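Local coordinates for protein BIFUNCTIONAL PROTEIN Proline utilization A (PutA) (PDB 5UX5) that oxidises proline to glutamate in two steps, pairing an FAD-dependent proline dehydrogenase with an NAD-dependent aldehyde dehydrogenase in one polypeptide, at residues L800-G812 with C820-S832. Residues are numbered along the deposited sequence; the frame is centred on the assembly and turned at random.
With NAD (nicotinamide-adenine-dinucleotide), chain F.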
loop_
_atom_site.group_PDB
_atom_site.type_symbol
_atom_site.label_atom_id
_atom_site.label_comp_id
_atom_site.label_asym_id
_atom_site.label_seq_id
_atom_site.Cartn_x
_atom_site.Cartn_y
_atom_site.Cartn_z
ATOM N N LEU A 800 15.356 7.444 -18.555
ATOM C CA LEU A 800 14.165 6.633 -18.750
ATOM C C LEU A 800 14.603 5.256 -19.234
ATOM O O LEU A 800 15.087 5.123 -20.362
ATOM C CB LEU A 800 13.238 7.295 -19.763
ATOM C CG LEU A 800 12.507 8.508 -19.206
ATOM C CD1 LEU A 800 11.726 9.259 -20.295
ATOM C CD2 LEU A 800 11.602 8.054 -18.077
ATOM N N TRP A 801 14.443 4.241 -18.378
ATOM C CA TRP A 801 14.767 2.848 -18.681
ATOM C C TRP A 801 13.541 1.977 -18.452
ATOM O O TRP A 801 12.905 2.061 -17.392
ATOM C CB TRP A 801 15.920 2.321 -17.817
ATOM C CG TRP A 801 17.244 2.762 -18.272
ATOM C CD1 TRP A 801 17.813 3.983 -18.066
ATOM C CD2 TRP A 801 18.194 1.995 -19.035
ATOM N NE1 TRP A 801 19.061 4.026 -18.656
ATOM C CE2 TRP A 801 19.314 2.821 -19.260
ATOM C CE3 TRP A 801 18.205 0.692 -19.549
ATOM C CZ2 TRP A 801 20.428 2.388 -19.964
ATOM C CZ3 TRP A 801 19.320 0.268 -20.263
ATOM C CH2 TRP A 801 20.410 1.110 -20.455
ATOM N N SER A 802 13.230 1.123 -19.425
ATOM C CA SER A 802 12.154 0.164 -19.245
ATOM C C SER A 802 12.620 -0.923 -18.269
ATOM O O SER A 802 13.818 -1.140 -18.106
ATOM C CB SER A 802 11.726 -0.426 -20.605
ATOM O OG SER A 802 12.275 -1.711 -20.893
ATOM N N PRO A 803 11.697 -1.589 -17.574
ATOM C CA PRO A 803 12.111 -2.572 -16.562
ATOM C C PRO A 803 12.612 -3.846 -17.206
ATOM O O PRO A 803 12.253 -4.173 -18.339
ATOM C CB PRO A 803 10.825 -2.847 -15.783
ATOM C CG PRO A 803 9.709 -2.547 -16.784
ATOM C CD PRO A 803 10.224 -1.468 -17.688
ATOM N N GLY A 804 13.400 -4.609 -16.438
ATOM C CA GLY A 804 13.889 -5.892 -16.895
ATOM C C GLY A 804 13.735 -6.967 -15.835
ATOM O O GLY A 804 13.566 -6.678 -14.667
ATOM N N ILE A 805 13.790 -8.222 -16.265
ATOM C CA ILE A 805 13.692 -9.369 -15.360
ATOM C C ILE A 805 14.737 -10.415 -15.781
ATOM O O ILE A 805 14.664 -10.957 -16.893
ATOM C CB ILE A 805 12.280 -9.978 -15.357
ATOM C CG1 ILE A 805 11.253 -8.948 -14.906
ATOM C CG2 ILE A 805 12.214 -11.252 -14.530
ATOM C CD1 ILE A 805 9.864 -9.433 -15.045
ATOM N N ARG A 806 15.726 -10.665 -14.907
ATOM C CA ARG A 806 16.662 -11.784 -15.043
ATOM C C ARG A 806 16.086 -13.067 -14.470
ATOM O O ARG A 806 15.494 -13.067 -13.382
ATOM C CB ARG A 806 17.941 -11.530 -14.271
ATOM C CG ARG A 806 18.615 -10.309 -14.595
ATOM C CD ARG A 806 19.785 -10.170 -13.682
ATOM N NE ARG A 806 20.453 -8.949 -14.067
ATOM C CZ ARG A 806 21.719 -8.875 -14.416
ATOM N NH1 ARG A 806 22.474 -9.970 -14.391
ATOM N NH2 ARG A 806 22.218 -7.699 -14.774
ATOM N N ASP A 807 16.348 -14.170 -15.160
ATOM C CA ASP A 807 15.976 -15.512 -14.736
ATOM C C ASP A 807 17.232 -16.322 -14.388
ATOM O O ASP A 807 18.316 -16.110 -14.952
ATOM C CB ASP A 807 15.151 -16.172 -15.859
ATOM C CG ASP A 807 14.305 -17.336 -15.395
ATOM O OD1 ASP A 807 14.185 -17.570 -14.174
ATOM O OD2 ASP A 807 13.696 -17.982 -16.279
ATOM N N ASN A 808 17.073 -17.270 -13.457
ATOM C CA ASN A 808 18.139 -18.198 -13.059
ATOM C C ASN A 808 19.298 -17.479 -12.356
ATOM O O ASN A 808 20.468 -17.832 -12.527
ATOM C CB ASN A 808 18.627 -18.996 -14.270
ATOM C CG ASN A 808 17.545 -19.895 -14.836
ATOM O OD1 ASN A 808 16.842 -20.586 -14.096
ATOM N ND2 ASN A 808 17.361 -19.841 -16.146
ATOM N N VAL A 809 18.975 -16.461 -11.564
ATOM C CA VAL A 809 19.977 -15.794 -10.737
ATOM C C VAL A 809 20.419 -16.766 -9.650
ATOM O O VAL A 809 19.600 -17.251 -8.863
ATOM C CB VAL A 809 19.410 -14.497 -10.142
ATOM C CG1 VAL A 809 20.294 -13.979 -9.045
ATOM C CG2 VAL A 809 19.273 -13.449 -11.222
ATOM N N ARG A 810 21.777 -17.080 -9.606
ATOM C CA ARG A 810 22.169 -18.161 -8.710
ATOM C C ARG A 810 22.707 -17.612 -7.390
ATOM O O ARG A 810 23.216 -16.488 -7.348
ATOM C CB ARG A 810 23.228 -19.041 -9.380
ATOM C CG ARG A 810 22.750 -19.855 -10.589
ATOM C CD ARG A 810 21.683 -20.879 -10.199
ATOM N NE ARG A 810 22.080 -21.725 -9.068
ATOM C CZ ARG A 810 21.332 -22.712 -8.570
ATOM N NH1 ARG A 810 20.140 -22.983 -9.102
ATOM N NH2 ARG A 810 21.776 -23.434 -7.544
ATOM N N PRO A 811 22.640 -18.384 -6.295
ATOM C CA PRO A 811 23.130 -17.884 -4.997
ATOM C C PRO A 811 24.624 -17.597 -5.013
ATOM O O PRO A 811 25.439 -18.458 -5.350
ATOM C CB PRO A 811 22.810 -19.037 -4.037
ATOM C CG PRO A 811 22.800 -20.249 -4.901
ATOM C CD PRO A 811 22.177 -19.781 -6.196
ATOM N N GLY A 812 24.989 -16.390 -4.587
ATOM C CA GLY A 812 26.369 -15.978 -4.580
ATOM C C GLY A 812 26.824 -15.339 -5.865
ATOM O O GLY A 812 27.954 -14.831 -5.919
ATOM N N CYS A 820 21.362 -2.828 -7.045
ATOM C CA CYS A 820 21.515 -1.913 -8.175
ATOM C C CYS A 820 20.676 -0.649 -8.073
ATOM O O CYS A 820 20.997 0.333 -8.744
ATOM C CB CYS A 820 21.190 -2.615 -9.477
ATOM S SG CYS A 820 22.325 -3.919 -9.799
ATOM N N PHE A 821 19.636 -0.624 -7.245
ATOM C CA PHE A 821 18.852 0.594 -7.063
ATOM C C PHE A 821 18.257 1.074 -8.385
ATOM O O PHE A 821 18.351 2.245 -8.749
ATOM C CB PHE A 821 19.705 1.688 -6.415
ATOM C CG PHE A 821 19.054 2.346 -5.242
ATOM C CD1 PHE A 821 18.910 1.658 -4.044
ATOM C CD2 PHE A 821 18.588 3.651 -5.319
ATOM C CE1 PHE A 821 18.302 2.247 -2.928
ATOM C CE2 PHE A 821 17.988 4.243 -4.209
ATOM C CZ PHE A 821 17.844 3.530 -3.013
ATOM N N GLY A 822 17.635 0.150 -9.105
ATOM C CA GLY A 822 17.041 0.449 -10.385
ATOM C C GLY A 822 15.970 -0.553 -10.778
ATOM O O GLY A 822 15.571 -1.408 -9.987
ATOM N N PRO A 823 15.487 -0.455 -11.962
ATOM C CA PRO A 823 14.315 -1.243 -12.391
ATOM C C PRO A 823 14.674 -2.639 -12.906
ATOM O O PRO A 823 14.383 -2.994 -14.052
ATOM C CB PRO A 823 13.719 -0.364 -13.497
ATOM C CG PRO A 823 14.767 0.728 -13.775
ATOM C CD PRO A 823 15.999 0.394 -13.041
ATOM N N VAL A 824 15.300 -3.448 -12.050
ATOM C CA VAL A 824 15.767 -4.781 -12.405
ATOM C C VAL A 824 15.363 -5.748 -11.305
ATOM O O VAL A 824 15.717 -5.555 -10.136
ATOM C CB VAL A 824 17.293 -4.829 -12.596
ATOM C CG1 VAL A 824 17.735 -6.200 -13.114
ATOM C CG2 VAL A 824 17.777 -3.694 -13.492
ATOM N N LEU A 825 14.668 -6.804 -11.690
ATOM C CA LEU A 825 14.233 -7.865 -10.804
ATOM C C LEU A 825 14.888 -9.154 -11.244
ATOM O O LEU A 825 14.952 -9.432 -12.438
ATOM C CB LEU A 825 12.726 -8.028 -10.866
ATOM C CG LEU A 825 12.137 -9.278 -10.238
ATOM C CD1 LEU A 825 12.253 -9.184 -8.729
ATOM C CD2 LEU A 825 10.688 -9.396 -10.678
ATOM N N GLY A 826 15.372 -9.945 -10.295
ATOM C CA GLY A 826 15.972 -11.242 -10.597
ATOM C C GLY A 826 15.144 -12.368 -10.002
ATOM O O GLY A 826 14.664 -12.262 -8.869
ATOM N N ILE A 827 15.006 -13.457 -10.756
ATOM C CA ILE A 827 14.278 -14.640 -10.305
ATOM C C ILE A 827 15.284 -15.712 -9.951
ATOM O O ILE A 827 16.169 -16.021 -10.750
ATOM C CB ILE A 827 13.310 -15.175 -11.372
ATOM C CG1 ILE A 827 12.419 -14.051 -11.899
ATOM C CG2 ILE A 827 12.492 -16.342 -10.794
ATOM C CD1 ILE A 827 11.485 -14.491 -12.981
ATOM N N MET A 828 15.153 -16.268 -8.754
ATOM C CA MET A 828 15.917 -17.428 -8.331
ATOM C C MET A 828 14.963 -18.599 -8.201
ATOM O O MET A 828 13.799 -18.417 -7.836
ATOM C CB MET A 828 16.632 -17.173 -7.009
ATOM C CG MET A 828 17.314 -15.839 -6.959
ATOM S SD MET A 828 18.167 -15.568 -5.397
ATOM C CE MET A 828 19.623 -16.586 -5.590
ATOM N N HIS A 829 15.427 -19.787 -8.570
ATOM C CA HIS A 829 14.616 -20.996 -8.474
ATOM C C HIS A 829 15.198 -21.873 -7.376
ATOM O O HIS A 829 16.303 -22.404 -7.524
ATOM C CB HIS A 829 14.574 -21.736 -9.806
ATOM C CG HIS A 829 14.015 -20.917 -10.924
ATOM N ND1 HIS A 829 12.660 -20.803 -11.160
ATOM C CD2 HIS A 829 14.632 -20.191 -11.887
ATOM C CE1 HIS A 829 12.466 -20.026 -12.213
ATOM N NE2 HIS A 829 13.646 -19.645 -12.676
ATOM N N ALA A 830 14.443 -22.051 -6.299
ATOM C CA ALA A 830 14.889 -22.823 -5.151
ATOM C C ALA A 830 14.135 -24.144 -5.058
ATOM O O ALA A 830 12.977 -24.252 -5.477
ATOM C CB ALA A 830 14.719 -22.030 -3.855
ATOM N N GLU A 831 14.818 -25.159 -4.518
ATOM C CA GLU A 831 14.246 -26.495 -4.392
ATOM C C GLU A 831 13.299 -26.635 -3.207
ATOM O O GLU A 831 12.523 -27.594 -3.180
ATOM C CB GLU A 831 15.360 -27.525 -4.259
ATOM N N SER A 832 13.377 -25.746 -2.213
ATOM C CA SER A 832 12.554 -25.884 -1.015
ATOM C C SER A 832 12.466 -24.544 -0.314
ATOM O O SER A 832 13.306 -23.666 -0.518
ATOM C CB SER A 832 13.113 -26.919 -0.043
ATOM O OG SER A 832 14.178 -26.343 0.692
HETATM P PA NAD F . 25.345 9.125 -0.453
HETATM O O1A NAD F . 25.437 7.903 0.527
HETATM O O2A NAD F . 26.708 9.312 -1.200
HETATM O O5B NAD F . 25.077 10.445 0.357
HETATM C C5B NAD F . 23.861 10.720 1.009
HETATM C C4B NAD F . 23.941 12.072 1.718
HETATM O O4B NAD F . 25.205 12.321 2.341
HETATM C C3B NAD F . 23.642 13.204 0.784
HETATM O O3B NAD F . 23.046 14.265 1.442
HETATM C C2B NAD F . 25.023 13.487 0.348
HETATM O O2B NAD F . 25.176 14.661 -0.370
HETATM C C1B NAD F . 25.758 13.425 1.648
HETATM N N9A NAD F . 27.199 13.296 1.470
HETATM C C8A NAD F . 27.874 12.253 0.863
HETATM N N7A NAD F . 29.202 12.494 0.885
HETATM C C5A NAD F . 29.452 13.721 1.519
HETATM C C6A NAD F . 30.590 14.456 1.835
HETATM N N6A NAD F . 31.917 14.011 1.488
HETATM N N1A NAD F . 30.461 15.628 2.480
HETATM C C2A NAD F . 29.245 16.120 2.831
HETATM N N3A NAD F . 28.109 15.427 2.544
HETATM C C4A NAD F . 28.179 14.243 1.900
HETATM O O3 NAD F . 24.095 8.828 -1.406
HETATM P PN NAD F . 23.914 9.140 -2.975
HETATM O O1N NAD F . 25.157 9.656 -3.670
HETATM O O2N NAD F . 22.952 10.284 -3.097
HETATM O O5D NAD F . 23.382 7.766 -3.624
HETATM C C5D NAD F . 24.215 6.621 -3.507
HETATM C C4D NAD F . 23.518 5.262 -3.393
HETATM O O4D NAD F . 22.705 5.083 -2.257
HETATM C C3D NAD F . 22.618 4.849 -4.504
HETATM O O3D NAD F . 23.244 4.662 -5.721
HETATM C C2D NAD F . 22.197 3.551 -3.939
HETATM O O2D NAD F . 23.025 2.551 -4.417
HETATM C C1D NAD F . 22.264 3.755 -2.442
#
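The imidazole of His829 meets Asp807 at its edge and carries CG2 of Ile827 on one face, near the rim. Its NE2 donates to Asp807 OD1 over 2.6 Å, reaching the oxygen on its syn side, 19° out of the carboxylate plane; ring and carboxylate planes stand 56° apart. With its CG anti to the backbone N (chi1 -160°), Asp807 brings its carboxylate to the ring, and the same OD1 weakly accepts Asn808 N. The extended chain of Arg806 crosses Val824, whose CG1 sits at the guanidinium edge, 4.0 Å from NE, while the charged end is held by Glu785 and the carbonyl of Gly777.

Strands 804-807 and 824-830 run parallel through hydrogen bonds: Gly804 N donates to Pro823 O, Leu825 N to Gly804 O, Arg806 N to Leu825 O and Ile827 N to Arg806 O (2.7 Å). Beyond the strand, Val809 N donates to Ile827 O. Branched Ile805 and Ile827 suit the extended backbone and touch CG2 to CD1 at 3.7 Å. Gly826 lets Val809 CG2 settle 4.0 Å from its CA.

At the other end Phe821 lays a ring face against the NAD ribose, C2D 3.6 Å from CG. The apolar face of Ile805 and Leu825 thus packs on Leu744 of helix 740-750, strand 824-830 follows directly on the turn bringing Phe821 to NAD, and a His-carboxylate pair, possibly charge-assisted, closes the far end.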